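Local atomic coordinates of prephenate dehydratase:Amino acid-binding ACT (Brucella abortus, PDB entry 6VH5), a protein that probably converts prephenate into 3-phenylpyruvate, releasing water and carbon dioxide, during phenylalanine biosynthesis, and binds phenylalanine in its ACT region. Residues A[95-100]-A[216-221]; A[109-114]-A[118-123]; A[49-54]-A[60-65]; A[231-236]-A[283-288]. All blocks are in the same frame, centred on the assembly; numbering follows the deposited sequence.

Interaction 1 ties the dehydratase region to the ACT region and touches two of the other contacts. Met95 SD packs on Val63 CG1 of interaction 3 at 3.6 Å, and Phe221 CD1 meets Thr285 CG2 of interaction 4 at 3.5 Å. Interactions 1 and 3 reach one mixed sheet, 1 and 4 the ACT sheet. Interaction 2 stands apart, its centre about 43 Å from that of interaction 1 and about 56 Å from that of interaction 4. A bound phenylalanine lies about 8 Å from the side chain of Lys232, and one lies about 11 Å from that of Val216; Glu100 and Thr194, predicted to be essential for activity, have side chains about 10 Å apart.

Interaction 1: A[95-100]-A[216-221]; sequences MHIVGE and VTTFVF
Ile97 and Thr218 make the tight part of this buried contact, their side chains crossing at about a right angle. Ile97 reaches over with the tip of its longer branch: CG1 stands anti to the carbonyl carbon (chi1 -52°) and the chain then runs extended to CD1. That methyl lies 3.9 Å from Thr218 CG2, 4.0 Å from Thr218 CB and 4.1 Å from Thr218 OG1, resting against the whole branched end of the threonine. The hydroxyl is hydrogen-bonded to Asp264 and Tyr294.

The other end is looser. Glu100 OE2 approaches Val216 CG2 no closer than 4.3 Å, an apolar methyl beside a carboxylate whose bonding lies with other groups. Arg195 pairs with OE1, while Arg300 and the backbone N of Ser297 hold OE2, which would be expected to favour the ionised form.

A CA separation of 7.9 Å between Ile97 and Thr218 rules out direct strand pairing. Strand 286-295 spans the gap: Leu291 bonds to the backbone of Ile97 and Tyr294 to that of Val216. Strand 96-104, outermost in its mixed sheet within the chain and paired with strand 193-200, thus meets the antiparallel ACT sheet that contains strand 215-224.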
loop_
_atom_site.group_PDB
_atom_site.type_symbol
_atom_site.label_atom_id
_atom_site.label_comp_id
_atom_site.label_asym_id
_atom_site.label_seq_id
_atom_site.Cartn_x
_atom_site.Cartn_y
_atom_site.Cartn_z
ATOM N N MET A 95 -15.138 5.214 12.370
ATOM C CA MET A 95 -14.905 3.864 12.840
ATOM C C MET A 95 -13.684 3.837 13.736
ATOM O O MET A 95 -12.887 4.780 13.782
ATOM C CB MET A 95 -14.768 2.872 11.691
ATOM C CG MET A 95 -16.112 2.589 11.067
ATOM S SD MET A 95 -16.048 1.305 9.839
ATOM C CE MET A 95 -16.542 2.219 8.380
ATOM N N HIS A 96 -13.588 2.746 14.484
ATOM C CA HIS A 96 -12.597 2.618 15.531
ATOM C C HIS A 96 -11.894 1.277 15.416
ATOM O O HIS A 96 -12.446 0.298 14.906
ATOM C CB HIS A 96 -13.271 2.742 16.896
ATOM C CG HIS A 96 -14.047 4.014 17.064
ATOM N ND1 HIS A 96 -13.584 5.083 17.804
ATOM C CD2 HIS A 96 -15.259 4.384 16.587
ATOM C CE1 HIS A 96 -14.477 6.057 17.770
ATOM N NE2 HIS A 96 -15.506 5.657 17.045
ATOM N N ILE A 97 -10.663 1.246 15.897
ATOM C CA ILE A 97 -9.901 0.014 15.993
ATOM C C ILE A 97 -10.182 -0.596 17.359
ATOM O O ILE A 97 -9.970 0.047 18.388
ATOM C CB ILE A 97 -8.408 0.294 15.801
ATOM C CG1 ILE A 97 -8.219 1.098 14.513
ATOM C CG2 ILE A 97 -7.635 -1.015 15.763
ATOM C CD1 ILE A 97 -6.827 1.630 14.318
ATOM N N VAL A 98 -10.671 -1.830 17.373
ATOM C CA VAL A 98 -10.991 -2.532 18.605
ATOM C C VAL A 98 -10.183 -3.813 18.752
ATOM O O VAL A 98 -10.487 -4.641 19.611
ATOM C CB VAL A 98 -12.501 -2.820 18.704
ATOM C CG1 VAL A 98 -13.283 -1.509 18.845
ATOM C CG2 VAL A 98 -12.957 -3.567 17.486
ATOM N N GLY A 99 -9.149 -3.981 17.933
ATOM C CA GLY A 99 -8.305 -5.149 17.978
ATOM C C GLY A 99 -7.308 -5.190 16.838
ATOM O O GLY A 99 -7.436 -4.457 15.848
ATOM N N GLU A 100 -6.301 -6.046 16.976
ATOM C CA GLU A 100 -5.320 -6.282 15.930
ATOM C C GLU A 100 -5.065 -7.779 15.851
ATOM O O GLU A 100 -5.427 -8.540 16.752
ATOM C CB GLU A 100 -4.002 -5.498 16.182
ATOM C CG GLU A 100 -3.174 -5.955 17.381
ATOM C CD GLU A 100 -1.796 -5.262 17.487
ATOM O OE1 GLU A 100 -1.457 -4.408 16.628
ATOM O OE2 GLU A 100 -1.039 -5.585 18.436
ATOM N N VAL A 216 -2.648 -0.828 22.947
ATOM C CA VAL A 216 -2.201 0.013 21.841
ATOM C C VAL A 216 -3.179 1.164 21.682
ATOM O O VAL A 216 -4.397 0.969 21.744
ATOM C CB VAL A 216 -2.084 -0.774 20.522
ATOM C CG1 VAL A 216 -1.629 0.150 19.397
ATOM C CG2 VAL A 216 -1.135 -1.953 20.698
ATOM N N THR A 217 -2.646 2.364 21.496
ATOM C CA THR A 217 -3.448 3.525 21.155
ATOM C C THR A 217 -2.992 4.019 19.794
ATOM O O THR A 217 -1.795 4.224 19.573
ATOM C CB THR A 217 -3.342 4.635 22.214
ATOM O OG1 THR A 217 -3.997 4.204 23.413
ATOM C CG2 THR A 217 -4.025 5.911 21.724
ATOM N N THR A 218 -3.938 4.160 18.877
ATOM C CA THR A 218 -3.661 4.629 17.531
ATOM C C THR A 218 -4.315 5.988 17.368
ATOM O O THR A 218 -5.465 6.172 17.774
ATOM C CB THR A 218 -4.182 3.644 16.473
ATOM O OG1 THR A 218 -3.446 2.412 16.539
ATOM C CG2 THR A 218 -4.042 4.237 15.075
ATOM N N PHE A 219 -3.572 6.941 16.813
ATOM C CA PHE A 219 -4.092 8.286 16.644
ATOM C C PHE A 219 -3.448 8.941 15.432
ATOM O O PHE A 219 -2.404 8.506 14.944
ATOM C CB PHE A 219 -3.853 9.139 17.901
ATOM C CG PHE A 219 -2.395 9.279 18.284
ATOM C CD1 PHE A 219 -1.648 10.362 17.850
ATOM C CD2 PHE A 219 -1.782 8.332 19.088
ATOM C CE1 PHE A 219 -0.310 10.497 18.218
ATOM C CE2 PHE A 219 -0.454 8.452 19.446
ATOM C CZ PHE A 219 0.287 9.540 19.010
ATOM N N VAL A 220 -4.090 10.009 14.964
ATOM C CA VAL A 220 -3.545 10.872 13.925
ATOM C C VAL A 220 -3.403 12.271 14.511
ATOM O O VAL A 220 -4.114 12.652 15.443
ATOM C CB VAL A 220 -4.413 10.899 12.647
ATOM C CG1 VAL A 220 -4.355 9.561 11.946
ATOM C CG2 VAL A 220 -5.871 11.275 12.974
ATOM N N PHE A 221 -2.486 13.044 13.933
ATOM C CA PHE A 221 -2.284 14.437 14.319
ATOM C C PHE A 221 -1.624 15.161 13.154
ATOM O O PHE A 221 -0.985 14.542 12.298
ATOM C CB PHE A 221 -1.430 14.570 15.592
ATOM C CG PHE A 221 -0.023 13.995 15.462
ATOM C CD1 PHE A 221 1.025 14.780 15.013
ATOM C CD2 PHE A 221 0.233 12.670 15.782
ATOM C CE1 PHE A 221 2.303 14.257 14.884
ATOM C CE2 PHE A 221 1.515 12.132 15.665
ATOM C CZ PHE A 221 2.545 12.918 15.207
#

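Interaction 2: A[109-114]-A[118-123]; sequences LMVLPG and EEIKTV
Glu119 OE2 is gripped twice, by a salt bridge to Arg163 and by the backbone N of Arg116, which lies in the turn joining 109-114 to 118-123. The same oxygen lies 4.4 Å from Gly114 O, an approach of two acceptors that adds no bond between them. Gly114 is instead held through its N by Asp180, and its positive phi of 78° suits glycine as the chain turns.

Below this polar end the contact is apolar. Val111 CG1 meets Ile120 CD1 at 3.6 Å and Ile120 CG1 at 3.7 Å, so a single valine methyl lies against the outer bond of the isoleucine. The two side chains cross at about a right angle. Ile120 CG1 stands anti to the carbonyl carbon (chi1 -68°), and a chi2 of 97°, away from the staggered values, sets the direction of CD1.

Deeper in, Leu109 and Val123 continue the hydrophobic layer and, like Ile120, touch Trp142. Strands 108-111 and 122-125 are not neighbours in their mixed sheet, since strand 165-169 runs between them. The chemistry implies a turn secured by the Glu119 carboxylate, while the two segments themselves meet through hydrocarbon.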
loop_
_atom_site.group_PDB
_atom_site.type_symbol
_atom_site.label_atom_id
_atom_site.label_comp_id
_atom_site.label_asym_id
_atom_site.label_seq_id
_atom_site.Cartn_x
_atom_site.Cartn_y
_atom_site.Cartn_z
ATOM N N LEU A 109 0.411 -26.026 -1.853
ATOM C CA LEU A 109 0.215 -26.556 -3.199
ATOM C C LEU A 109 -0.892 -27.598 -3.117
ATOM O O LEU A 109 -0.735 -28.641 -2.475
ATOM C CB LEU A 109 1.517 -27.145 -3.744
ATOM C CG LEU A 109 1.494 -27.932 -5.062
ATOM C CD1 LEU A 109 1.162 -27.053 -6.264
ATOM C CD2 LEU A 109 2.850 -28.609 -5.264
ATOM N N MET A 110 -2.024 -27.307 -3.741
ATOM C CA MET A 110 -3.199 -28.147 -3.604
ATOM C C MET A 110 -3.673 -28.603 -4.974
ATOM O O MET A 110 -3.550 -27.882 -5.968
ATOM C CB MET A 110 -4.332 -27.416 -2.870
ATOM C CG MET A 110 -4.608 -26.039 -3.397
ATOM S SD MET A 110 -5.761 -25.136 -2.343
ATOM C CE MET A 110 -4.743 -24.800 -0.898
ATOM N N VAL A 111 -4.236 -29.806 -5.004
ATOM C CA VAL A 111 -4.666 -30.457 -6.235
ATOM C C VAL A 111 -5.979 -31.186 -5.977
ATOM O O VAL A 111 -6.447 -31.294 -4.841
ATOM C CB VAL A 111 -3.605 -31.444 -6.769
ATOM C CG1 VAL A 111 -2.342 -30.698 -7.199
ATOM C CG2 VAL A 111 -3.281 -32.492 -5.709
ATOM N N LEU A 112 -6.571 -31.696 -7.049
ATOM C CA LEU A 112 -7.789 -32.469 -6.895
ATOM C C LEU A 112 -7.492 -33.752 -6.118
ATOM O O LEU A 112 -6.359 -34.242 -6.126
ATOM C CB LEU A 112 -8.393 -32.802 -8.253
ATOM C CG LEU A 112 -8.890 -31.622 -9.088
ATOM C CD1 LEU A 112 -9.073 -32.069 -10.539
ATOM C CD2 LEU A 112 -10.193 -31.062 -8.517
ATOM N N PRO A 113 -8.485 -34.294 -5.410
ATOM C CA PRO A 113 -8.233 -35.464 -4.554
ATOM C C PRO A 113 -7.662 -36.642 -5.338
ATOM O O PRO A 113 -8.156 -37.000 -6.411
ATOM C CB PRO A 113 -9.619 -35.782 -3.981
ATOM C CG PRO A 113 -10.354 -34.458 -4.021
ATOM C CD PRO A 113 -9.861 -33.779 -5.268
ATOM N N GLY A 114 -6.609 -37.243 -4.788
ATOM C CA GLY A 114 -5.969 -38.389 -5.402
ATOM C C GLY A 114 -5.048 -38.089 -6.566
ATOM O O GLY A 114 -4.445 -39.021 -7.108
ATOM N N GLU A 118 2.979 -36.213 -10.516
ATOM C CA GLU A 118 3.346 -36.336 -11.929
ATOM C C GLU A 118 2.314 -35.708 -12.863
ATOM O O GLU A 118 2.654 -35.314 -13.985
ATOM C CB GLU A 118 3.484 -37.801 -12.335
ATOM C CG GLU A 118 4.257 -38.626 -11.392
ATOM C CD GLU A 118 3.417 -39.305 -10.349
ATOM O OE1 GLU A 118 2.748 -40.299 -10.729
ATOM O OE2 GLU A 118 3.438 -38.863 -9.175
ATOM N N GLU A 119 1.056 -35.626 -12.443
ATOM C CA GLU A 119 0.030 -35.142 -13.359
ATOM C C GLU A 119 0.029 -33.625 -13.533
ATOM O O GLU A 119 -0.437 -33.146 -14.575
ATOM C CB GLU A 119 -1.345 -35.635 -12.894
ATOM C CG GLU A 119 -1.324 -37.130 -12.587
ATOM C CD GLU A 119 -2.679 -37.713 -12.270
ATOM O OE1 GLU A 119 -3.610 -37.587 -13.102
ATOM O OE2 GLU A 119 -2.804 -38.296 -11.168
ATOM N N ILE A 120 0.552 -32.860 -12.567
ATOM C CA ILE A 120 0.427 -31.404 -12.623
ATOM C C ILE A 120 1.287 -30.844 -13.747
ATOM O O ILE A 120 2.450 -31.230 -13.914
ATOM C CB ILE A 120 0.786 -30.764 -11.272
ATOM C CG1 ILE A 120 -0.262 -31.117 -10.217
ATOM C CG2 ILE A 120 0.954 -29.251 -11.399
ATOM C CD1 ILE A 120 0.120 -32.272 -9.349
ATOM N N LYS A 121 0.711 -29.934 -14.527
ATOM C CA LYS A 121 1.412 -29.137 -15.526
ATOM C C LYS A 121 1.365 -27.646 -15.224
ATOM O O LYS A 121 2.353 -26.938 -15.446
ATOM C CB LYS A 121 0.827 -29.401 -16.922
ATOM N N THR A 122 0.258 -27.150 -14.687
ATOM C CA THR A 122 0.094 -25.727 -14.447
ATOM C C THR A 122 -0.201 -25.462 -12.981
ATOM O O THR A 122 -0.860 -26.250 -12.296
ATOM C CB THR A 122 -1.046 -25.133 -15.283
ATOM O OG1 THR A 122 -2.237 -25.892 -15.055
ATOM C CG2 THR A 122 -0.705 -25.146 -16.758
ATOM N N VAL A 123 0.293 -24.327 -12.513
ATOM C CA VAL A 123 0.053 -23.864 -11.160
ATOM C C VAL A 123 -0.642 -22.515 -11.263
ATOM O O VAL A 123 -0.151 -21.611 -11.948
ATOM C CB VAL A 123 1.367 -23.768 -10.364
ATOM C CG1 VAL A 123 1.099 -23.225 -8.981
ATOM C CG2 VAL A 123 2.038 -25.133 -10.291
#

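Interaction 3: A[49-54]-A[60-65]; sequences EPLPCP and FNAVET
Segment 49-54 runs as an extended strand alongside the helical segment 60-65, and their CA atoms come nearest at Cys53 and Ala62, 8.2 Å apart. Ala62 is the meeting point for both strand side chains. Its CB points toward the strand and receives Cys53 SG at 4.3 Å and Leu51 CD2 at 4.5 Å, distances that describe light apolar packing. Leu51 reaches the alanine because CG extends anti to the backbone N (chi1 174°), carrying the CD2 branch outward to the helix. In Cys53 the sulfur instead lies beside the backbone N, with chi1 at -56°, and this brings SG to the same methyl.

The strand alternates cleanly. Leu51 and Cys53 turn their side chains to helix 56-64, whereas Pro50 faces helix 36-44 on the reverse side of the sheet. Glu49, Leu51 and Cys53 also supply the backbone bonds to strand 26-30 and the residues flanking it, while Pro50 and Pro52, which lack an N-H, fall between them. Strand 49-53, helix 56-64 and strand 70-77 form a beta-alpha-beta crossover: the two strands are parallel, and strand 26-30 lies between them in the sheet. The helix passes across that middle strand, where Ala62 also touches Ser28.

Within the helix, Phe60 O accepts from two donors, Val63 N at 2.9 Å and Glu64 N at 3.1 Å. Phe60, which points away from strand 49-53, packs on Ile73, and Val63 packs on Ala71; both partners belong to strand 70-77.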
loop_
_atom_site.group_PDB
_atom_site.type_symbol
_atom_site.label_atom_id
_atom_site.label_comp_id
_atom_site.label_asym_id
_atom_site.label_seq_id
_atom_site.Cartn_x
_atom_site.Cartn_y
_atom_site.Cartn_z
ATOM N N GLU A 49 -19.497 -15.144 11.631
ATOM C CA GLU A 49 -19.655 -15.617 10.263
ATOM C C GLU A 49 -18.979 -14.635 9.314
ATOM O O GLU A 49 -19.442 -13.489 9.182
ATOM C CB GLU A 49 -21.138 -15.783 9.911
ATOM C CG GLU A 49 -21.400 -16.718 8.747
ATOM C CD GLU A 49 -22.866 -16.747 8.307
ATOM O OE1 GLU A 49 -23.128 -17.199 7.170
ATOM O OE2 GLU A 49 -23.754 -16.323 9.085
ATOM N N PRO A 50 -17.869 -15.003 8.683
ATOM C CA PRO A 50 -17.192 -14.064 7.778
ATOM C C PRO A 50 -18.088 -13.665 6.610
ATOM O O PRO A 50 -18.822 -14.485 6.050
ATOM C CB PRO A 50 -15.964 -14.854 7.303
ATOM C CG PRO A 50 -15.730 -15.875 8.383
ATOM C CD PRO A 50 -17.106 -16.246 8.878
ATOM N N LEU A 51 -18.001 -12.393 6.230
ATOM C CA LEU A 51 -18.819 -11.824 5.158
ATOM C C LEU A 51 -17.918 -11.315 4.042
ATOM O O LEU A 51 -17.362 -10.207 4.146
ATOM C CB LEU A 51 -19.718 -10.703 5.692
ATOM C CG LEU A 51 -20.533 -9.919 4.656
ATOM C CD1 LEU A 51 -21.313 -10.865 3.755
ATOM C CD2 LEU A 51 -21.497 -8.929 5.344
ATOM N N PRO A 52 -17.762 -12.067 2.953
ATOM C CA PRO A 52 -16.841 -11.641 1.889
ATOM C C PRO A 52 -17.325 -10.382 1.181
ATOM O O PRO A 52 -18.520 -10.193 0.951
ATOM C CB PRO A 52 -16.821 -12.842 0.927
ATOM C CG PRO A 52 -17.432 -13.987 1.701
ATOM C CD PRO A 52 -18.423 -13.342 2.633
ATOM N N CYS A 53 -16.371 -9.523 0.825
ATOM C CA CYS A 53 -16.649 -8.296 0.113
ATOM C C CYS A 53 -15.573 -8.135 -0.945
ATOM O O CYS A 53 -14.408 -8.466 -0.693
ATOM C CB CYS A 53 -16.649 -7.074 1.041
ATOM S SG CYS A 53 -17.789 -7.225 2.395
ATOM N N PRO A 54 -15.923 -7.630 -2.126
ATOM C CA PRO A 54 -14.927 -7.582 -3.208
ATOM C C PRO A 54 -13.805 -6.587 -2.963
ATOM O O PRO A 54 -12.681 -6.831 -3.416
ATOM C CB PRO A 54 -15.764 -7.232 -4.450
ATOM C CG PRO A 54 -17.039 -6.661 -3.929
ATOM C CD PRO A 54 -17.281 -7.289 -2.586
ATOM N N PHE A 60 -15.543 -1.908 4.512
ATOM C CA PHE A 60 -15.870 -0.805 5.414
ATOM C C PHE A 60 -17.367 -0.542 5.406
ATOM O O PHE A 60 -18.001 -0.454 6.465
ATOM C CB PHE A 60 -15.112 0.467 5.014
ATOM C CG PHE A 60 -13.708 0.547 5.557
ATOM C CD1 PHE A 60 -12.747 -0.382 5.177
ATOM C CD2 PHE A 60 -13.340 1.573 6.419
ATOM C CE1 PHE A 60 -11.441 -0.303 5.660
ATOM C CE2 PHE A 60 -12.044 1.662 6.903
ATOM C CZ PHE A 60 -11.091 0.725 6.523
ATOM N N ASN A 61 -17.947 -0.437 4.208
ATOM C CA ASN A 61 -19.353 -0.088 4.070
ATOM C C ASN A 61 -20.256 -1.112 4.746
ATOM O O ASN A 61 -21.329 -0.758 5.247
ATOM C CB ASN A 61 -19.696 0.057 2.590
ATOM C CG ASN A 61 -21.100 0.567 2.371
ATOM O OD1 ASN A 61 -21.392 1.729 2.652
ATOM N ND2 ASN A 61 -21.975 -0.290 1.852
ATOM N N ALA A 62 -19.843 -2.382 4.757
ATOM C CA ALA A 62 -20.603 -3.424 5.443
ATOM C C ALA A 62 -20.799 -3.101 6.918
ATOM O O ALA A 62 -21.820 -3.481 7.510
ATOM C CB ALA A 62 -19.884 -4.767 5.297
ATOM N N VAL A 63 -19.810 -2.441 7.529
ATOM C CA VAL A 63 -19.881 -2.041 8.925
ATOM C C VAL A 63 -20.702 -0.770 9.071
ATOM O O VAL A 63 -21.463 -0.612 10.035
ATOM C CB VAL A 63 -18.449 -1.867 9.469
ATOM C CG1 VAL A 63 -18.452 -1.229 10.862
ATOM C CG2 VAL A 63 -17.730 -3.207 9.481
ATOM N N GLU A 64 -20.576 0.138 8.097
ATOM C CA GLU A 64 -21.304 1.398 8.140
ATOM C C GLU A 64 -22.808 1.175 8.038
ATOM O O GLU A 64 -23.583 1.835 8.739
ATOM C CB GLU A 64 -20.822 2.310 7.012
ATOM C CG GLU A 64 -21.525 3.657 6.986
ATOM C CD GLU A 64 -21.161 4.514 8.176
ATOM O OE1 GLU A 64 -19.967 4.512 8.559
ATOM O OE2 GLU A 64 -22.062 5.180 8.729
ATOM N N THR A 65 -23.232 0.244 7.182
ATOM C CA THR A 65 -24.643 -0.050 6.974
ATOM C C THR A 65 -25.203 -1.043 7.980
ATOM O O THR A 65 -26.411 -1.274 7.984
ATOM C CB THR A 65 -24.880 -0.603 5.558
ATOM O OG1 THR A 65 -24.187 -1.849 5.401
ATOM C CG2 THR A 65 -24.415 0.385 4.493
#

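Interaction 4: A[231-236]-A[283-288]; sequences YKALGG and FFTKEV. With EDO (1,2-ethanediol), chain F.
In the ACT region, with its side chain about 8 Å from a bound phenylalanine, Lys232 on helix 229-240 packs against Phe284, which follows the end of helix 272-283. The lysine works through its aliphatic part. Its CB lies 3.9 Å from the centroid of the Phe284 ring and 25° off the ring normal, a CH-pi contact over the face but displaced toward the rim. The chain bends at chi2 (-67°), taking CD along the same ring to 4.0 Å from Phe284 CE1 before the remainder leads away. Lys232 O contributes from the backbone, 3.6 Å from Phe284 CD2. The opposite face of this ring is met by Phe283 CD2, 3.6 Å above the plane and over its centre, so the phenyl group is sandwiched between the lysine and its chain neighbour.

Beside this pair, Ala233 CB touches Thr285 CG2 at 3.8 Å. The hydroxyl of Thr285 is hydrogen-bonded to Leu281 O, and its methyl and Ala233 both pack on Phe221 of the sheet.

At the start of the segment, Tyr231 N donates to O1 of an ethanediol at 3.0 Å; the diol, probably from the crystallisation liquor, is also hydrogen-bonded to Val242 O of the second subunit. The Tyr231 ring stacks on Tyr231 of that subunit. Two helices lying side by side on one face of a four-stranded antiparallel sheet, in the chain order beta-alpha-beta-beta-alpha-beta, are the signature of the ACT fold.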
loop_
_atom_site.group_PDB
_atom_site.type_symbol
_atom_site.label_atom_id
_atom_site.label_comp_id
_atom_site.label_asym_id
_atom_site.label_seq_id
_atom_site.Cartn_x
_atom_site.Cartn_y
_atom_site.Cartn_z
ATOM N N TYR A 231 9.639 16.603 15.541
ATOM C CA TYR A 231 10.455 16.495 16.753
ATOM C C TYR A 231 9.724 17.009 17.990
ATOM O O TYR A 231 9.729 16.356 19.040
ATOM C CB TYR A 231 11.763 17.265 16.559
ATOM C CG TYR A 231 12.798 17.052 17.635
ATOM C CD1 TYR A 231 13.522 15.867 17.709
ATOM C CD2 TYR A 231 13.093 18.053 18.547
ATOM C CE1 TYR A 231 14.499 15.677 18.687
ATOM C CE2 TYR A 231 14.070 17.876 19.527
ATOM C CZ TYR A 231 14.764 16.687 19.589
ATOM O OH TYR A 231 15.722 16.509 20.558
ATOM N N LYS A 232 9.109 18.192 17.888
ATOM C CA LYS A 232 8.320 18.720 18.999
ATOM C C LYS A 232 7.192 17.772 19.392
ATOM O O LYS A 232 6.925 17.573 20.583
ATOM C CB LYS A 232 7.756 20.091 18.636
ATOM C CG LYS A 232 8.822 21.141 18.322
ATOM C CD LYS A 232 9.668 21.517 19.558
ATOM C CE LYS A 232 10.617 22.675 19.248
ATOM N NZ LYS A 232 11.763 22.810 20.245
ATOM N N ALA A 233 6.501 17.198 18.402
ATOM C CA ALA A 233 5.340 16.364 18.705
ATOM C C ALA A 233 5.737 15.066 19.402
ATOM O O ALA A 233 4.995 14.573 20.261
ATOM C CB ALA A 233 4.555 16.088 17.420
ATOM N N LEU A 234 6.908 14.518 19.069
ATOM C CA LEU A 234 7.405 13.303 19.701
ATOM C C LEU A 234 8.066 13.566 21.057
ATOM O O LEU A 234 8.319 12.613 21.804
ATOM C CB LEU A 234 8.416 12.619 18.772
ATOM C CG LEU A 234 7.911 12.167 17.412
ATOM C CD1 LEU A 234 8.999 11.484 16.626
ATOM C CD2 LEU A 234 6.790 11.203 17.651
ATOM N N GLY A 235 8.355 14.829 21.381
ATOM C CA GLY A 235 9.104 15.132 22.594
ATOM C C GLY A 235 8.498 14.529 23.844
ATOM O O GLY A 235 9.216 14.066 24.741
ATOM N N GLY A 236 7.169 14.535 23.928
ATOM C CA GLY A 236 6.512 14.064 25.134
ATOM C C GLY A 236 6.618 12.562 25.298
ATOM O O GLY A 236 6.765 12.058 26.416
ATOM N N PHE A 283 -0.027 20.504 22.598
ATOM C CA PHE A 283 0.479 21.872 22.496
ATOM C C PHE A 283 1.158 22.095 21.156
ATOM O O PHE A 283 1.149 23.209 20.624
ATOM C CB PHE A 283 1.459 22.176 23.638
ATOM C CG PHE A 283 2.050 23.572 23.589
ATOM C CD1 PHE A 283 1.309 24.666 24.013
ATOM C CD2 PHE A 283 3.335 23.791 23.128
ATOM C CE1 PHE A 283 1.836 25.949 23.987
ATOM C CE2 PHE A 283 3.868 25.075 23.084
ATOM C CZ PHE A 283 3.112 26.156 23.516
ATOM N N PHE A 284 1.740 21.041 20.602
ATOM C CA PHE A 284 2.580 21.121 19.422
ATOM C C PHE A 284 1.884 20.641 18.152
ATOM O O PHE A 284 2.541 20.521 17.113
ATOM C CB PHE A 284 3.862 20.319 19.664
ATOM C CG PHE A 284 4.817 20.963 20.657
ATOM C CD1 PHE A 284 5.437 22.173 20.373
ATOM C CD2 PHE A 284 5.090 20.348 21.877
ATOM C CE1 PHE A 284 6.321 22.756 21.283
ATOM C CE2 PHE A 284 5.968 20.917 22.787
ATOM C CZ PHE A 284 6.588 22.128 22.491
ATOM N N THR A 285 0.591 20.315 18.210
ATOM C CA THR A 285 -0.104 19.830 17.027
ATOM C C THR A 285 -1.499 20.427 16.934
ATOM O O THR A 285 -1.998 21.089 17.851
ATOM C CB THR A 285 -0.243 18.302 17.006
ATOM O OG1 THR A 285 -1.033 17.886 18.126
ATOM C CG2 THR A 285 1.116 17.630 17.071
ATOM N N LYS A 286 -2.128 20.165 15.796
ATOM C CA LYS A 286 -3.540 20.423 15.592
ATOM C C LYS A 286 -4.239 19.102 15.298
ATOM O O LYS A 286 -3.618 18.117 14.879
ATOM C CB LYS A 286 -3.761 21.426 14.456
ATOM N N GLU A 287 -5.535 19.079 15.580
ATOM C CA GLU A 287 -6.426 17.998 15.164
ATOM C C GLU A 287 -5.926 16.626 15.602
ATOM O O GLU A 287 -5.811 15.695 14.806
ATOM C CB GLU A 287 -6.656 18.028 13.656
ATOM C CG GLU A 287 -7.068 19.374 13.126
ATOM C CD GLU A 287 -8.332 19.255 12.321
ATOM O OE1 GLU A 287 -8.641 18.118 11.899
ATOM O OE2 GLU A 287 -9.025 20.278 12.126
ATOM N N VAL A 288 -5.697 16.494 16.901
ATOM C CA VAL A 288 -5.367 15.195 17.464
ATOM C C VAL A 288 -6.649 14.390 17.577
ATOM O O VAL A 288 -7.631 14.842 18.175
ATOM C CB VAL A 288 -4.704 15.338 18.835
ATOM C CG1 VAL A 288 -4.553 13.963 19.472
ATOM C CG2 VAL A 288 -3.367 16.017 18.706
HETATM C C1 EDO F . 12.319 16.159 12.748
HETATM O O1 EDO F . 11.320 17.144 13.064
HETATM C C2 EDO F . 13.406 16.698 11.813
HETATM O O2 EDO F . 13.261 18.099 11.530
#